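Long-range contacts in taurocyamine kinase (Schistosoma mansoni, PDB 4WOD), which catalyses the reversible, magnesium-dependent transfer of a phosphate group between ATP and the guanidino compound taurocyamine, giving N-phosphotaurocyamine and ADP: residues 10-15 against 52-57; 20-25 against 59-64; 33-38 against 71-76. The protein carries 4 engineered substitutions. One frame throughout, in Å; residues are numbered along the deposited sequence.

Contact 1 of 3, residues 10-15 against 52-57; sequences QVKIRN and TNAYNP. Engineered in segment 10-15: Val11 (natural residue Ala).
Ile13 lays its longer branch across the backbone of the opposing helix, with CG1 of Ile13 3.5 Å from CA of Ala54. Its CG1 lies beside the backbone N and anti to the carbonyl carbon (chi1 -65°), a setting that carries the branch over to segment 52-57 although the CB itself leaves the helix at a slant. Beyond it, CD1 of Ile13 rests 3.8 Å from CB of Asn53, the two side chains passing at an oblique angle. The small methyl of Ala54 lets the helices come close: the CA atoms of Ile13 and Ala54 are 4.9 Å apart. At the exposed margin, Lys12 runs past Tyr55 with CE of Lys12 4.2 Å from OH of Tyr55, a loose contact of a lysine methylene with the phenol oxygen. The contact is mainly apolar, with Ile13 against Ala54 and Asn53 CB at its middle, and small in area at 208 Å². Polar demands are met from outside it. The amide of Asn53 points away from Ile13, its OD1 hydrogen-bonded to Thr23 and its ND2 to the carbonyl of Leu61, linking this turn to helix 22-26 and to the loop that binds the arginine. Helix 6-14 therefore packs on the end of helix 46-55, to which it also offers Leu9 against Ala54 and Tyr55, while helix 190-194 meets Thr52 and Tyr55.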
loop_
_atom_site.group_PDB
_atom_site.type_symbol
_atom_site.label_atom_id
_atom_site.label_comp_id
_atom_site.label_asym_id
_atom_site.label_seq_id
_atom_site.Cartn_x
_atom_site.Cartn_y
_atom_site.Cartn_z
ATOM N N GLN A 10 -19.544 -4.407 23.713
ATOM C CA GLN A 10 -19.509 -5.206 22.494
ATOM C C GLN A 10 -20.523 -4.686 21.473
ATOM O O GLN A 10 -20.182 -4.450 20.318
ATOM C CB GLN A 10 -19.792 -6.684 22.779
ATOM C CG GLN A 10 -19.732 -7.552 21.530
ATOM C CD GLN A 10 -20.629 -8.780 21.622
ATOM O OE1 GLN A 10 -21.705 -8.718 22.209
ATOM N NE2 GLN A 10 -20.181 -9.904 21.057
ATOM N N VAL A 11 -21.769 -4.530 21.897
ATOM C CA VAL A 11 -22.786 -3.932 21.030
ATOM C C VAL A 11 -22.380 -2.557 20.462
ATOM O O VAL A 11 -22.557 -2.308 19.266
ATOM C CB VAL A 11 -24.117 -3.823 21.774
ATOM C CG1 VAL A 11 -25.100 -2.902 21.026
ATOM C CG2 VAL A 11 -24.704 -5.214 21.946
ATOM N N LYS A 12 -21.819 -1.680 21.296
ATOM C CA LYS A 12 -21.346 -0.372 20.832
ATOM C C LYS A 12 -20.264 -0.504 19.758
ATOM O O LYS A 12 -20.326 0.132 18.697
ATOM C CB LYS A 12 -20.805 0.458 22.008
ATOM C CG LYS A 12 -21.870 1.028 22.932
ATOM C CD LYS A 12 -21.248 1.860 24.046
ATOM C CE LYS A 12 -22.299 2.681 24.761
ATOM N NZ LYS A 12 -22.783 3.807 23.911
ATOM N N ILE A 13 -19.272 -1.337 20.044
ATOM C CA ILE A 13 -18.187 -1.576 19.120
ATOM C C ILE A 13 -18.688 -2.215 17.816
ATOM O O ILE A 13 -18.260 -1.835 16.731
ATOM C CB ILE A 13 -17.111 -2.472 19.777
ATOM C CG1 ILE A 13 -16.465 -1.717 20.952
ATOM C CG2 ILE A 13 -16.073 -2.890 18.748
ATOM C CD1 ILE A 13 -15.631 -2.584 21.915
ATOM N N ARG A 14 -19.601 -3.175 17.912
ATOM C CA ARG A 14 -20.110 -3.832 16.704
ATOM C C ARG A 14 -21.020 -2.918 15.885
ATOM O O ARG A 14 -20.972 -2.924 14.663
ATOM C CB ARG A 14 -20.851 -5.105 17.065
ATOM C CG ARG A 14 -19.921 -6.254 17.278
ATOM C CD ARG A 14 -20.684 -7.533 17.497
ATOM N NE ARG A 14 -19.805 -8.684 17.377
ATOM C CZ ARG A 14 -20.209 -9.940 17.517
ATOM N NH1 ARG A 14 -21.483 -10.195 17.796
ATOM N NH2 ARG A 14 -19.336 -10.931 17.383
ATOM N N ASN A 15 -21.841 -2.125 16.564
ATOM C CA ASN A 15 -22.758 -1.215 15.877
ATOM C C ASN A 15 -22.067 -0.003 15.255
ATOM O O ASN A 15 -22.707 0.804 14.582
ATOM C CB ASN A 15 -23.844 -0.721 16.836
ATOM C CG ASN A 15 -24.926 -1.754 17.071
ATOM O OD1 ASN A 15 -25.013 -2.759 16.356
ATOM N ND2 ASN A 15 -25.771 -1.505 18.073
ATOM N N THR A 52 -11.886 1.471 25.756
ATOM C CA THR A 52 -11.432 2.549 24.875
ATOM C C THR A 52 -11.846 2.293 23.411
ATOM O O THR A 52 -12.042 3.239 22.638
ATOM C CB THR A 52 -9.890 2.749 24.970
ATOM O OG1 THR A 52 -9.533 4.067 24.523
ATOM C CG2 THR A 52 -9.149 1.692 24.136
ATOM N N ASN A 53 -12.020 1.031 23.033
ATOM C CA ASN A 53 -12.430 0.734 21.658
ATOM C C ASN A 53 -13.854 1.185 21.379
ATOM O O ASN A 53 -14.189 1.543 20.251
ATOM C CB ASN A 53 -12.299 -0.747 21.352
ATOM C CG ASN A 53 -10.873 -1.225 21.417
ATOM O OD1 ASN A 53 -10.525 -2.060 22.258
ATOM N ND2 ASN A 53 -10.031 -0.708 20.520
ATOM N N ALA A 54 -14.690 1.144 22.403
ATOM C CA ALA A 54 -16.087 1.553 22.263
ATOM C C ALA A 54 -16.227 3.032 21.932
ATOM O O ALA A 54 -17.230 3.449 21.359
ATOM C CB ALA A 54 -16.863 1.233 23.537
ATOM N N TYR A 55 -15.239 3.835 22.320
ATOM C CA TYR A 55 -15.362 5.283 22.186
ATOM C C TYR A 55 -14.375 5.851 21.192
ATOM O O TYR A 55 -14.536 6.972 20.744
ATOM C CB TYR A 55 -15.198 5.952 23.547
ATOM C CG TYR A 55 -16.216 5.405 24.508
ATOM C CD1 TYR A 55 -17.571 5.669 24.332
ATOM C CD2 TYR A 55 -15.838 4.586 25.559
ATOM C CE1 TYR A 55 -18.518 5.145 25.196
ATOM C CE2 TYR A 55 -16.779 4.056 26.429
ATOM C CZ TYR A 55 -18.112 4.335 26.240
ATOM O OH TYR A 55 -19.041 3.820 27.108
ATOM N N ASN A 56 -13.361 5.068 20.852
ATOM C CA ASN A 56 -12.390 5.487 19.853
ATOM C C ASN A 56 -12.313 4.488 18.698
ATOM O O ASN A 56 -11.490 3.569 18.706
ATOM C CB ASN A 56 -11.027 5.671 20.512
ATOM C CG ASN A 56 -11.073 6.678 21.646
ATOM O OD1 ASN A 56 -11.261 6.313 22.813
ATOM N ND2 ASN A 56 -10.932 7.956 21.306
ATOM N N PRO A 57 -13.175 4.668 17.684
ATOM C CA PRO A 57 -13.228 3.685 16.596
ATOM C C PRO A 57 -11.936 3.570 15.775
ATOM O O PRO A 57 -11.752 2.563 15.096
ATOM C CB PRO A 57 -14.391 4.185 15.723
ATOM C CG PRO A 57 -14.569 5.631 16.091
ATOM C CD PRO A 57 -14.161 5.752 17.526
#

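Contact 2 of 3, residues 20-25 against 59-64; sequences HSLTKK and ALLPRS. With ARG (arginine), chain B.
The loop 59-64 forms part of the guanidino-substrate pocket, and helix 22-26 begins against its outer side. Leu22 N donates to Leu60 O at 2.9 Å, in the carbonyl plane, while the preceding residue, Ser21, is the N-cap: its OG, turned between the backbone N and the carbonyl carbon (chi1 52°), accepts from Lys24 N and is also hydrogen-bonded to Asn19. The CB of Ser21 meanwhile presses on Ala59 O at 3.1 Å. Leu22 and Leu61 run abreast, CD1 of Leu22 3.7 Å from CD2 of Leu61. Thr23, whose hydroxyl is partnered by Asn53, sets OG1 3.1 Å from CD of Pro62. On the other side of the loop, the carboxylate of the bound arginine is held by two amides and a guanidinium. Leu60 N donates to O of the arginine at 2.8 Å and Leu61 N to OXT of the arginine at 3.0 Å; NH1 of Arg63 reaches the same OXT at 2.9 Å, and NH2 of Arg63 adds a weak bond. Pro62 O, a second acceptor for Arg63 NH1, lies in the guanidinium plane, but the donor stands above the carbonyl plane. The carboxylate is thus gripped through both oxygens, and the positive charge of Arg63 probably helps to stabilise its negative charge.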
loop_
_atom_site.group_PDB
_atom_site.type_symbol
_atom_site.label_atom_id
_atom_site.label_comp_id
_atom_site.label_asym_id
_atom_site.label_seq_id
_atom_site.Cartn_x
_atom_site.Cartn_y
_atom_site.Cartn_z
ATOM N N HIS A 20 -13.147 -0.704 12.991
ATOM C CA HIS A 20 -12.604 -1.862 12.295
ATOM C C HIS A 20 -11.458 -2.464 13.093
ATOM O O HIS A 20 -10.458 -2.907 12.524
ATOM C CB HIS A 20 -12.118 -1.475 10.898
ATOM C CG HIS A 20 -13.158 -0.779 10.081
ATOM N ND1 HIS A 20 -13.080 0.556 9.756
ATOM C CD2 HIS A 20 -14.321 -1.227 9.554
ATOM C CE1 HIS A 20 -14.141 0.897 9.046
ATOM N NE2 HIS A 20 -14.912 -0.165 8.914
ATOM N N SER A 21 -11.599 -2.454 14.412
ATOM C CA SER A 21 -10.505 -2.850 15.299
ATOM C C SER A 21 -10.361 -4.358 15.357
ATOM O O SER A 21 -11.299 -5.079 15.033
ATOM C CB SER A 21 -10.735 -2.283 16.704
ATOM O OG SER A 21 -12.032 -2.600 17.208
ATOM N N LEU A 22 -9.197 -4.847 15.784
ATOM C CA LEU A 22 -9.076 -6.268 16.084
ATOM C C LEU A 22 -9.929 -6.619 17.300
ATOM O O LEU A 22 -10.311 -7.773 17.469
ATOM C CB LEU A 22 -7.628 -6.665 16.331
ATOM C CG LEU A 22 -6.689 -6.507 15.131
ATOM C CD1 LEU A 22 -5.235 -6.760 15.531
ATOM C CD2 LEU A 22 -7.110 -7.448 13.992
ATOM N N THR A 23 -10.212 -5.633 18.150
ATOM C CA THR A 23 -11.123 -5.846 19.288
ATOM C C THR A 23 -12.502 -6.227 18.797
ATOM O O THR A 23 -13.147 -7.125 19.328
ATOM C CB THR A 23 -11.246 -4.590 20.170
ATOM O OG1 THR A 23 -10.005 -4.368 20.844
ATOM C CG2 THR A 23 -12.351 -4.764 21.206
ATOM N N LYS A 24 -12.956 -5.536 17.769
ATOM C CA LYS A 24 -14.252 -5.819 17.177
ATOM C C LYS A 24 -14.229 -7.225 16.565
ATOM O O LYS A 24 -15.180 -7.994 16.697
ATOM C CB LYS A 24 -14.583 -4.769 16.122
ATOM C CG LYS A 24 -15.886 -4.985 15.387
ATOM C CD LYS A 24 -16.187 -3.753 14.577
ATOM C CE LYS A 24 -17.462 -3.885 13.785
ATOM N NZ LYS A 24 -17.967 -2.545 13.399
ATOM N N LYS A 25 -13.101 -7.563 15.952
ATOM C CA LYS A 25 -12.955 -8.828 15.243
ATOM C C LYS A 25 -13.048 -10.017 16.179
ATOM O O LYS A 25 -13.697 -11.006 15.862
ATOM C CB LYS A 25 -11.630 -8.841 14.487
ATOM C CG LYS A 25 -11.410 -10.042 13.600
ATOM C CD LYS A 25 -10.274 -9.754 12.630
ATOM C CE LYS A 25 -9.790 -10.997 11.919
ATOM N NZ LYS A 25 -8.601 -10.648 11.080
ATOM N N ALA A 59 -8.987 3.272 17.019
ATOM C CA ALA A 59 -8.049 2.418 17.748
ATOM C C ALA A 59 -8.114 0.975 17.246
ATOM O O ALA A 59 -9.184 0.383 17.161
ATOM C CB ALA A 59 -8.333 2.480 19.239
ATOM N N LEU A 60 -6.955 0.414 16.935
ATOM C CA LEU A 60 -6.845 -0.940 16.407
ATOM C C LEU A 60 -6.893 -2.047 17.476
ATOM O O LEU A 60 -7.402 -3.146 17.237
ATOM C CB LEU A 60 -5.538 -1.055 15.628
ATOM C CG LEU A 60 -5.373 -2.313 14.789
ATOM C CD1 LEU A 60 -6.475 -2.349 13.751
ATOM C CD2 LEU A 60 -3.996 -2.310 14.123
ATOM N N LEU A 61 -6.343 -1.744 18.643
ATOM C CA LEU A 61 -6.092 -2.736 19.692
ATOM C C LEU A 61 -6.836 -2.449 20.998
ATOM O O LEU A 61 -7.180 -1.311 21.277
ATOM C CB LEU A 61 -4.589 -2.802 19.980
ATOM C CG LEU A 61 -3.737 -3.329 18.825
ATOM C CD1 LEU A 61 -2.265 -3.301 19.186
ATOM C CD2 LEU A 61 -4.163 -4.730 18.437
ATOM N N PRO A 62 -7.097 -3.496 21.802
ATOM C CA PRO A 62 -7.566 -3.225 23.165
ATOM C C PRO A 62 -6.402 -2.705 24.003
ATOM O O PRO A 62 -5.290 -2.538 23.479
ATOM C CB PRO A 62 -8.020 -4.597 23.676
ATOM C CG PRO A 62 -7.154 -5.600 22.859
ATOM C CD PRO A 62 -7.040 -4.937 21.491
ATOM N N ARG A 63 -6.628 -2.494 25.291
ATOM C CA ARG A 63 -5.494 -2.322 26.187
ATOM C C ARG A 63 -5.619 -3.388 27.258
ATOM O O ARG A 63 -6.364 -4.346 27.086
ATOM C CB ARG A 63 -5.446 -0.893 26.756
ATOM C CG ARG A 63 -5.336 0.208 25.657
ATOM C CD ARG A 63 -3.961 0.181 24.915
ATOM N NE ARG A 63 -3.764 1.287 23.960
ATOM C CZ ARG A 63 -4.189 1.296 22.702
ATOM N NH1 ARG A 63 -4.868 0.263 22.204
ATOM N NH2 ARG A 63 -3.939 2.349 21.925
ATOM N N SER A 64 -4.894 -3.253 28.358
ATOM C CA SER A 64 -4.989 -4.264 29.400
ATOM C C SER A 64 -5.224 -3.609 30.745
ATOM O O SER A 64 -4.539 -2.656 31.105
ATOM C CB SER A 64 -3.732 -5.145 29.428
ATOM O OG SER A 64 -2.554 -4.367 29.361
HETATM N N ARG B . -1.962 -0.119 17.319
HETATM C CA ARG B . -2.539 0.549 18.452
HETATM C C ARG B . -4.002 0.941 18.368
HETATM O O ARG B . -4.435 1.550 17.359
HETATM C CB ARG B . -1.702 1.705 18.863
HETATM C CG ARG B . -0.550 1.293 19.714
HETATM C CD ARG B . -0.812 1.847 21.067
HETATM N NE ARG B . 0.260 1.509 21.954
HETATM C CZ ARG B . 0.848 2.379 22.726
HETATM N NH1 ARG B . 1.813 2.008 23.513
HETATM N NH2 ARG B . 0.477 3.628 22.681
HETATM O OXT ARG B . -4.600 0.544 19.378
#

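Contact 3 of 3, residues 33-38 against 71-76; sequences KKYQAT and ETFRDF
Tyr35 OH accepts a hydrogen bond from Asp75 N at 3.2 Å, with an N-H...O angle of 157°, and so meets the first turn of helix 74-84. The carboxylate of the same aspartate is paired through OD2 with NZ of Lys34, whose chain extends alongside the tyrosine; this is a salt bridge whose modelled length is doubtful, being very short. The Tyr35 ring is sandwiched. CG of Lys34 lies over one face, and Phe73 takes the opposite one, in two ways: its CA makes a CH-pi contact 4.0 Å from the Tyr35 ring centroid, and its own ring turns an edge to the face, a T-shaped pair with planes at 84° and centroids 5.3 Å apart. Phe73 CG stands beside the backbone N (chi1 -44°), bringing CD1 of Phe73 to 3.6 Å from CD1 of Tyr35. Further along, Thr38 leans on the same phenylalanine, and its CG2 meets CG2 of Thr72 at 3.6 Å. A type I turn runs from Tyr35 to Thr38. The T-shaped aromatic pair packs segment 33-38 on the junction of helices 69-72 and 74-84, where Phe73 both leaves helix 69-72 and occupies the N-cap position of helix 74-84, within the helical N-terminal domain of the phosphagen kinases.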
loop_
_atom_site.group_PDB
_atom_site.type_symbol
_atom_site.label_atom_id
_atom_site.label_comp_id
_atom_site.label_asym_id
_atom_site.label_seq_id
_atom_site.Cartn_x
_atom_site.Cartn_y
_atom_site.Cartn_z
ATOM N N LYS A 33 -19.550 -14.233 26.599
ATOM C CA LYS A 33 -20.214 -15.193 27.480
ATOM C C LYS A 33 -19.225 -15.838 28.440
ATOM O O LYS A 33 -19.512 -16.033 29.618
ATOM C CB LYS A 33 -20.910 -16.265 26.652
ATOM C CG LYS A 33 -21.867 -17.127 27.439
ATOM C CD LYS A 33 -22.945 -17.660 26.504
ATOM C CE LYS A 33 -23.563 -16.507 25.713
ATOM N NZ LYS A 33 -24.288 -16.953 24.485
ATOM N N LYS A 34 -18.045 -16.159 27.924
ATOM C CA LYS A 34 -17.024 -16.797 28.735
ATOM C C LYS A 34 -16.476 -15.873 29.828
ATOM O O LYS A 34 -16.269 -16.308 30.955
ATOM C CB LYS A 34 -15.879 -17.284 27.850
ATOM C CG LYS A 34 -14.795 -18.006 28.621
ATOM C CD LYS A 34 -13.809 -18.673 27.678
ATOM C CE LYS A 34 -12.940 -19.651 28.455
ATOM N NZ LYS A 34 -11.840 -20.166 27.615
ATOM N N TYR A 35 -16.245 -14.600 29.498
ATOM C CA TYR A 35 -15.460 -13.729 30.372
ATOM C C TYR A 35 -16.203 -12.595 31.087
ATOM O O TYR A 35 -15.583 -11.812 31.794
ATOM C CB TYR A 35 -14.326 -13.111 29.565
ATOM C CG TYR A 35 -13.261 -14.092 29.088
ATOM C CD1 TYR A 35 -12.642 -14.975 29.973
ATOM C CD2 TYR A 35 -12.854 -14.100 27.758
ATOM C CE1 TYR A 35 -11.659 -15.856 29.531
ATOM C CE2 TYR A 35 -11.869 -14.973 27.310
ATOM C CZ TYR A 35 -11.275 -15.840 28.199
ATOM O OH TYR A 35 -10.292 -16.685 27.741
ATOM N N GLN A 36 -17.516 -12.491 30.926
ATOM C CA GLN A 36 -18.178 -11.260 31.375
ATOM C C GLN A 36 -18.221 -11.107 32.903
ATOM O O GLN A 36 -18.479 -10.011 33.395
ATOM C CB GLN A 36 -19.599 -11.181 30.814
ATOM C CG GLN A 36 -20.418 -12.401 31.112
ATOM C CD GLN A 36 -21.858 -12.271 30.651
ATOM O OE1 GLN A 36 -22.246 -11.273 30.033
ATOM N NE2 GLN A 36 -22.666 -13.281 30.967
ATOM N N ALA A 37 -17.967 -12.188 33.643
ATOM C CA ALA A 37 -17.920 -12.117 35.099
ATOM C C ALA A 37 -16.519 -12.389 35.629
ATOM O O ALA A 37 -16.289 -12.331 36.837
ATOM C CB ALA A 37 -18.928 -13.099 35.738
ATOM N N THR A 38 -15.576 -12.665 34.737
ATOM C CA THR A 38 -14.225 -13.010 35.170
ATOM C C THR A 38 -13.385 -11.783 35.568
ATOM O O THR A 38 -13.409 -10.742 34.890
ATOM C CB THR A 38 -13.510 -13.802 34.066
ATOM O OG1 THR A 38 -14.339 -14.903 33.686
ATOM C CG2 THR A 38 -12.160 -14.327 34.554
ATOM N N GLU A 71 -3.186 -13.390 30.468
ATOM C CA GLU A 71 -3.478 -14.754 30.888
ATOM C C GLU A 71 -4.970 -14.984 31.173
ATOM O O GLU A 71 -5.545 -15.978 30.711
ATOM C CB GLU A 71 -2.657 -15.109 32.120
ATOM C CG GLU A 71 -2.936 -16.497 32.679
ATOM C CD GLU A 71 -2.778 -17.618 31.646
ATOM O OE1 GLU A 71 -3.512 -18.622 31.765
ATOM O OE2 GLU A 71 -1.929 -17.503 30.729
ATOM N N THR A 72 -5.598 -14.044 31.879
ATOM C CA THR A 72 -6.976 -14.226 32.370
ATOM C C THR A 72 -7.971 -14.259 31.221
ATOM O O THR A 72 -8.892 -15.084 31.203
ATOM C CB THR A 72 -7.362 -13.115 33.363
ATOM O OG1 THR A 72 -6.373 -13.051 34.396
ATOM C CG2 THR A 72 -8.764 -13.383 33.999
ATOM N N PHE A 73 -7.781 -13.383 30.240
ATOM C CA PHE A 73 -8.643 -13.410 29.048
ATOM C C PHE A 73 -7.880 -13.890 27.814
ATOM O O PHE A 73 -7.981 -13.327 26.718
ATOM C CB PHE A 73 -9.260 -12.029 28.829
ATOM C CG PHE A 73 -9.770 -11.394 30.100
ATOM C CD1 PHE A 73 -10.898 -11.905 30.741
ATOM C CD2 PHE A 73 -9.135 -10.291 30.651
ATOM C CE1 PHE A 73 -11.385 -11.322 31.906
ATOM C CE2 PHE A 73 -9.611 -9.700 31.828
ATOM C CZ PHE A 73 -10.744 -10.219 32.456
ATOM N N ARG A 74 -7.143 -14.983 27.991
ATOM C CA ARG A 74 -6.237 -15.473 26.948
ATOM C C ARG A 74 -6.846 -15.794 25.576
ATOM O O ARG A 74 -6.213 -15.549 24.557
ATOM C CB ARG A 74 -5.520 -16.717 27.441
ATOM C CG ARG A 74 -4.468 -17.166 26.462
ATOM C CD ARG A 74 -3.233 -17.644 27.141
ATOM N NE ARG A 74 -2.459 -18.470 26.231
ATOM C CZ ARG A 74 -1.608 -19.398 26.642
ATOM N NH1 ARG A 74 -1.435 -19.595 27.946
ATOM N NH2 ARG A 74 -0.950 -20.127 25.756
ATOM N N ASP A 75 -8.052 -16.357 25.541
ATOM C CA ASP A 75 -8.659 -16.730 24.257
ATOM C C ASP A 75 -8.831 -15.497 23.374
ATOM O O ASP A 75 -8.744 -15.577 22.146
ATOM C CB ASP A 75 -10.028 -17.404 24.441
ATOM C CG ASP A 75 -9.960 -18.710 25.202
ATOM O OD1 ASP A 75 -8.856 -19.270 25.398
ATOM O OD2 ASP A 75 -11.042 -19.187 25.596
ATOM N N PHE A 76 -9.101 -14.363 24.018
ATOM C CA PHE A 76 -9.278 -13.087 23.331
ATOM C C PHE A 76 -7.928 -12.476 22.957
ATOM O O PHE A 76 -7.677 -12.165 21.790
ATOM C CB PHE A 76 -10.089 -12.123 24.214
ATOM C CG PHE A 76 -10.112 -10.694 23.724
ATOM C CD1 PHE A 76 -10.886 -10.327 22.626
ATOM C CD2 PHE A 76 -9.379 -9.703 24.385
ATOM C CE1 PHE A 76 -10.911 -9.001 22.178
ATOM C CE2 PHE A 76 -9.398 -8.360 23.941
ATOM C CZ PHE A 76 -10.165 -8.012 22.838
#

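Overall arrangement
All three contacts lie in the N-terminal helical domain of the first repeat, and their segments alternate along the chain, so each pairing crosses the others. Contact 1 and contact 2, with centres about 9 Å apart, are joined through Asn53: its OD1 is 2.8 Å from Thr23 OG1 and its ND2 3.0 Å from Leu61 O. Contact 3 meets contact 2 by packing, Phe76 CE2 lying 3.7 Å from Pro62 CG, but does not touch contact 1. Distance from the bound arginine grades them: contact 2 binds it directly, the Asn53 side chain is about 6 Å from it, and that of Phe76 about 11 Å. The side chain of Leu61 is also about 4 Å from that of Cys268, the predicted active-site residue.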